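PDB 6GYE: nicotinamide-nucleotide adenylyltransferase NadR family / Ribosylnicotinamide kinase from Lactococcus lactis subsp. cremoris, which probably phosphorylates nicotinamide riboside with its kinase domain, and may carry a nicotinamide-nucleotide adenylyltransferase-like domain for the next step toward NAD+. Local coordinates for residues A[115-129]-A[136-150]. Numbering follows the deposited sequence.
Sequences NDLSVTFYVGELEYA and FPADGNQYAVEIADR. With SO4 (sulfate ion), chain E.
Val119 lies alongside Tyr143, its CB 3.6 Å from ring atom CD1. Phe121 comes obliquely to the same ring atom: its CE2 is 3.7 Å from Tyr143 CD1. The CD1 corner of the tyrosine thus sits between the valine and the phenylalanine. Phe121 CB and CD2 in turn meet Val145 CG2, and Phe136 CE1 touches Phe121 CE2. The Phe136 ring is held by its own segment, with Tyr143 CB over its centre. Further along, Ala129 is the small bump of the helix: its methyl sits against Val145 CG1 at 3.7 Å and reaches Ile147 CG1.

On the other face, Glu146 runs beside Tyr122. Its CG is anti to the backbone N (chi1 172°), and the extended chain brings OE2 to the ring edge, 3.5 Å from CE1. Thr120 CG2 sits over one face of the tyrosine ring, toward its rim, and touches Glu146 OE1 and CB.

Asn141 closes the start of the strand pair. Its OD1 accepts from Leu117 N at 2.7 Å, while ND2 donates to Tyr143 OH, nearly in the amide plane. That hydroxyl bonds Asp139 OD2. With an alanine in place of Asn141, Leu117 N would probably lose its acceptor and the Tyr143 hydroxyl its amide donor, leaving a gap beside the leucine.

At the far end Arg150 CG lies 3.8 Å from Gly124 CA, where a side chain on the glycine would collide with it. Arg150 NH1 bonds Phe20 O and a sulfate, probably from the crystallisation liquor.

Parallel backbone bonds join strands 118-123 and 142-147, which with helix 126-133 form a beta-alpha-beta unit. Strand 142-147 is outermost in this chain; strand 15-21 flanks 118-123. Helix 95-110 packs on Phe121, and helix 28-40 meets Tyr122 on the opposite face.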
# COMPACT_ATOMS: atom_id res chain seq x y z
N ASN A 115 -29.16 -1.94 -26.44
CA ASN A 115 -29.26 -3.23 -27.12
C ASN A 115 -28.65 -3.10 -28.51
O ASN A 115 -28.28 -2.01 -28.95
CB ASN A 115 -30.72 -3.69 -27.24
CG ASN A 115 -31.40 -3.83 -25.89
OD1 ASN A 115 -30.76 -4.14 -24.89
ND2 ASN A 115 -32.71 -3.59 -25.87
N ASP A 116 -28.57 -4.23 -29.22
CA ASP A 116 -27.94 -4.29 -30.54
C ASP A 116 -26.51 -3.76 -30.50
O ASP A 116 -26.12 -2.89 -31.27
CB ASP A 116 -28.77 -3.54 -31.57
CG ASP A 116 -30.23 -3.91 -31.51
OD1 ASP A 116 -30.53 -5.11 -31.64
OD2 ASP A 116 -31.06 -3.00 -31.30
N LEU A 117 -25.72 -4.29 -29.57
CA LEU A 117 -24.35 -3.84 -29.41
C LEU A 117 -23.44 -4.54 -30.40
O LEU A 117 -23.74 -5.62 -30.91
CB LEU A 117 -23.84 -4.14 -28.01
CG LEU A 117 -24.64 -3.63 -26.82
CD1 LEU A 117 -23.90 -4.08 -25.58
CD2 LEU A 117 -24.80 -2.11 -26.88
N SER A 118 -22.30 -3.90 -30.65
CA SER A 118 -21.16 -4.53 -31.32
C SER A 118 -20.06 -4.60 -30.26
O SER A 118 -19.48 -3.57 -29.89
CB SER A 118 -20.72 -3.75 -32.55
OG SER A 118 -19.61 -4.37 -33.18
N VAL A 119 -19.81 -5.80 -29.75
CA VAL A 119 -18.90 -6.01 -28.64
C VAL A 119 -17.63 -6.69 -29.14
O VAL A 119 -17.69 -7.63 -29.94
CB VAL A 119 -19.57 -6.85 -27.54
CG1 VAL A 119 -18.57 -7.16 -26.44
CG2 VAL A 119 -20.76 -6.11 -26.98
N THR A 120 -16.48 -6.21 -28.66
CA THR A 120 -15.17 -6.78 -28.95
C THR A 120 -14.49 -7.18 -27.65
O THR A 120 -14.31 -6.35 -26.76
CB THR A 120 -14.30 -5.80 -29.74
OG1 THR A 120 -14.99 -5.40 -30.92
CG2 THR A 120 -12.97 -6.44 -30.12
N PHE A 121 -14.11 -8.45 -27.54
CA PHE A 121 -13.31 -8.96 -26.43
C PHE A 121 -11.82 -8.84 -26.76
O PHE A 121 -11.37 -9.35 -27.79
CB PHE A 121 -13.66 -10.42 -26.15
CG PHE A 121 -15.03 -10.63 -25.56
CD1 PHE A 121 -15.26 -10.43 -24.21
CD2 PHE A 121 -16.08 -11.05 -26.36
CE1 PHE A 121 -16.51 -10.62 -23.68
CE2 PHE A 121 -17.35 -11.25 -25.82
CZ PHE A 121 -17.56 -11.04 -24.49
N TYR A 122 -11.05 -8.18 -25.89
CA TYR A 122 -9.59 -8.13 -26.02
C TYR A 122 -9.00 -9.21 -25.11
O TYR A 122 -9.06 -9.09 -23.89
CB TYR A 122 -9.05 -6.74 -25.69
CG TYR A 122 -9.65 -5.69 -26.62
CD1 TYR A 122 -9.07 -5.40 -27.86
CD2 TYR A 122 -10.85 -5.04 -26.30
CE1 TYR A 122 -9.64 -4.47 -28.73
CE2 TYR A 122 -11.42 -4.11 -27.16
CZ TYR A 122 -10.82 -3.83 -28.38
OH TYR A 122 -11.41 -2.91 -29.23
N VAL A 123 -8.43 -10.25 -25.72
CA VAL A 123 -8.07 -11.49 -25.05
C VAL A 123 -6.60 -11.79 -25.30
O VAL A 123 -6.11 -11.64 -26.42
CB VAL A 123 -8.95 -12.65 -25.56
CG1 VAL A 123 -8.43 -13.99 -25.08
CG2 VAL A 123 -10.38 -12.45 -25.08
N GLY A 124 -5.90 -12.25 -24.25
CA GLY A 124 -4.47 -12.44 -24.33
C GLY A 124 -3.92 -13.85 -24.40
O GLY A 124 -2.71 -14.02 -24.56
N GLU A 125 -4.77 -14.87 -24.26
CA GLU A 125 -4.39 -16.28 -24.35
C GLU A 125 -5.25 -16.97 -25.39
O GLU A 125 -6.46 -16.73 -25.46
CB GLU A 125 -4.58 -17.01 -23.01
CG GLU A 125 -3.49 -16.79 -21.99
CD GLU A 125 -3.92 -15.79 -20.94
OE1 GLU A 125 -5.09 -15.35 -20.99
OE2 GLU A 125 -3.10 -15.44 -20.06
N LEU A 126 -4.63 -17.82 -26.21
CA LEU A 126 -5.37 -18.43 -27.31
C LEU A 126 -6.51 -19.31 -26.80
O LEU A 126 -7.54 -19.44 -27.47
CB LEU A 126 -4.46 -19.27 -28.20
CG LEU A 126 -3.38 -18.66 -29.11
CD1 LEU A 126 -4.03 -17.97 -30.30
CD2 LEU A 126 -2.44 -17.72 -28.37
N GLU A 127 -6.35 -19.91 -25.62
CA GLU A 127 -7.40 -20.78 -25.10
C GLU A 127 -8.67 -20.00 -24.80
O GLU A 127 -9.77 -20.44 -25.13
CB GLU A 127 -6.92 -21.50 -23.85
CG GLU A 127 -7.97 -22.41 -23.23
CD GLU A 127 -7.37 -23.47 -22.32
OE1 GLU A 127 -6.30 -23.21 -21.72
OE2 GLU A 127 -7.97 -24.56 -22.20
N TYR A 128 -8.53 -18.82 -24.19
CA TYR A 128 -9.71 -18.03 -23.87
C TYR A 128 -10.44 -17.62 -25.14
O TYR A 128 -11.68 -17.72 -25.21
CB TYR A 128 -9.30 -16.81 -23.05
CG TYR A 128 -9.10 -17.16 -21.60
CD1 TYR A 128 -7.96 -17.85 -21.20
CD2 TYR A 128 -10.06 -16.85 -20.64
CE1 TYR A 128 -7.77 -18.20 -19.87
CE2 TYR A 128 -9.88 -17.20 -19.31
CZ TYR A 128 -8.72 -17.87 -18.93
OH TYR A 128 -8.51 -18.24 -17.62
N ALA A 129 -9.70 -17.20 -26.16
CA ALA A 129 -10.33 -16.81 -27.41
C ALA A 129 -11.18 -17.93 -27.98
O ALA A 129 -12.36 -17.73 -28.28
CB ALA A 129 -9.27 -16.37 -28.41
N PHE A 136 -20.80 -17.45 -27.83
CA PHE A 136 -21.54 -16.21 -28.03
C PHE A 136 -23.04 -16.49 -27.91
O PHE A 136 -23.56 -17.35 -28.64
CB PHE A 136 -21.22 -15.62 -29.40
CG PHE A 136 -19.81 -15.14 -29.55
CD1 PHE A 136 -19.07 -14.77 -28.44
CD2 PHE A 136 -19.24 -15.02 -30.80
CE1 PHE A 136 -17.78 -14.32 -28.58
CE2 PHE A 136 -17.96 -14.57 -30.95
CZ PHE A 136 -17.22 -14.22 -29.84
N PRO A 137 -23.76 -15.78 -27.05
CA PRO A 137 -25.20 -16.01 -26.92
C PRO A 137 -26.00 -15.28 -27.98
O PRO A 137 -25.54 -14.32 -28.61
CB PRO A 137 -25.52 -15.47 -25.52
CG PRO A 137 -24.38 -14.55 -25.16
CD PRO A 137 -23.30 -14.65 -26.21
N ALA A 138 -27.22 -15.78 -28.19
CA ALA A 138 -28.17 -15.17 -29.12
C ALA A 138 -28.98 -14.13 -28.36
O ALA A 138 -30.14 -14.34 -28.00
CB ALA A 138 -29.05 -16.24 -29.74
N ASP A 139 -28.34 -12.99 -28.10
CA ASP A 139 -28.94 -11.94 -27.29
C ASP A 139 -29.17 -10.65 -28.08
O ASP A 139 -29.45 -9.61 -27.48
CB ASP A 139 -28.06 -11.65 -26.07
CG ASP A 139 -26.64 -11.27 -26.45
OD1 ASP A 139 -26.36 -11.12 -27.66
OD2 ASP A 139 -25.80 -11.13 -25.54
N GLY A 140 -29.04 -10.69 -29.41
CA GLY A 140 -29.18 -9.50 -30.22
C GLY A 140 -27.90 -8.71 -30.41
O GLY A 140 -27.93 -7.71 -31.14
N ASN A 141 -26.80 -9.09 -29.76
CA ASN A 141 -25.51 -8.44 -29.94
C ASN A 141 -24.65 -9.12 -31.00
O ASN A 141 -24.78 -10.32 -31.27
CB ASN A 141 -24.72 -8.40 -28.64
CG ASN A 141 -25.32 -7.48 -27.62
OD1 ASN A 141 -25.98 -6.49 -27.96
ND2 ASN A 141 -25.09 -7.79 -26.36
N GLN A 142 -23.74 -8.34 -31.57
CA GLN A 142 -22.69 -8.82 -32.44
C GLN A 142 -21.39 -8.90 -31.65
O GLN A 142 -20.98 -7.92 -31.01
CB GLN A 142 -22.52 -7.90 -33.65
CG GLN A 142 -21.61 -8.44 -34.75
CD GLN A 142 -21.19 -7.37 -35.76
OE1 GLN A 142 -20.88 -6.24 -35.39
NE2 GLN A 142 -21.23 -7.73 -37.04
N TYR A 143 -20.77 -10.08 -31.65
CA TYR A 143 -19.58 -10.35 -30.86
C TYR A 143 -18.38 -10.68 -31.73
O TYR A 143 -18.51 -11.38 -32.74
CB TYR A 143 -19.80 -11.51 -29.91
CG TYR A 143 -20.76 -11.18 -28.81
CD1 TYR A 143 -20.35 -10.37 -27.74
CD2 TYR A 143 -22.07 -11.64 -28.82
CE1 TYR A 143 -21.21 -10.04 -26.72
CE2 TYR A 143 -22.95 -11.32 -27.79
CZ TYR A 143 -22.51 -10.52 -26.75
OH TYR A 143 -23.35 -10.17 -25.72
N ALA A 144 -17.23 -10.18 -31.31
CA ALA A 144 -15.96 -10.51 -31.93
C ALA A 144 -14.94 -10.65 -30.81
O ALA A 144 -15.01 -9.97 -29.79
CB ALA A 144 -15.52 -9.46 -32.96
N VAL A 145 -13.98 -11.54 -31.02
CA VAL A 145 -12.87 -11.74 -30.10
C VAL A 145 -11.62 -11.33 -30.85
O VAL A 145 -11.42 -11.73 -32.00
CB VAL A 145 -12.79 -13.20 -29.61
CG1 VAL A 145 -11.47 -13.45 -28.92
CG2 VAL A 145 -13.93 -13.48 -28.66
N GLU A 146 -10.80 -10.52 -30.21
CA GLU A 146 -9.58 -10.00 -30.79
C GLU A 146 -8.42 -10.35 -29.87
O GLU A 146 -8.43 -10.03 -28.68
CB GLU A 146 -9.71 -8.47 -30.93
CG GLU A 146 -8.49 -7.70 -31.35
CD GLU A 146 -8.82 -6.25 -31.74
OE1 GLU A 146 -9.96 -6.00 -32.20
OE2 GLU A 146 -7.93 -5.37 -31.60
N ILE A 147 -7.41 -10.98 -30.44
CA ILE A 147 -6.25 -11.40 -29.66
C ILE A 147 -5.30 -10.21 -29.55
O ILE A 147 -4.96 -9.58 -30.56
CB ILE A 147 -5.56 -12.61 -30.32
CG1 ILE A 147 -6.48 -13.82 -30.29
CG2 ILE A 147 -4.18 -12.87 -29.71
CD1 ILE A 147 -6.37 -14.66 -31.50
N ALA A 148 -4.93 -9.88 -28.33
CA ALA A 148 -3.96 -8.84 -28.05
C ALA A 148 -2.75 -9.49 -27.40
O ALA A 148 -2.89 -10.41 -26.59
CB ALA A 148 -4.54 -7.76 -27.14
N ASP A 149 -1.57 -9.00 -27.71
CA ASP A 149 -0.37 -9.53 -27.10
C ASP A 149 -0.23 -8.94 -25.70
O ASP A 149 -0.19 -7.72 -25.54
CB ASP A 149 0.84 -9.21 -27.97
CG ASP A 149 2.05 -10.01 -27.59
OD1 ASP A 149 2.05 -10.55 -26.47
OD2 ASP A 149 2.98 -10.12 -28.43
N ARG A 150 -0.24 -9.80 -24.69
CA ARG A 150 -0.17 -9.37 -23.31
C ARG A 150 1.17 -9.68 -22.68
O ARG A 150 1.38 -9.35 -21.50
CB ARG A 150 -1.28 -10.02 -22.47
CG ARG A 150 -2.69 -9.53 -22.76
CD ARG A 150 -2.93 -8.12 -22.26
NE ARG A 150 -3.22 -8.02 -20.82
CZ ARG A 150 -4.43 -7.79 -20.31
NH1 ARG A 150 -4.62 -7.68 -18.99
NH2 ARG A 150 -5.47 -7.67 -21.13
S SO4 E . -2.61 -8.99 -15.43
O1 SO4 E . -2.46 -8.14 -16.61
O2 SO4 E . -2.26 -8.26 -14.21
O3 SO4 E . -4.01 -9.40 -15.43
O4 SO4 E . -1.74 -10.16 -15.50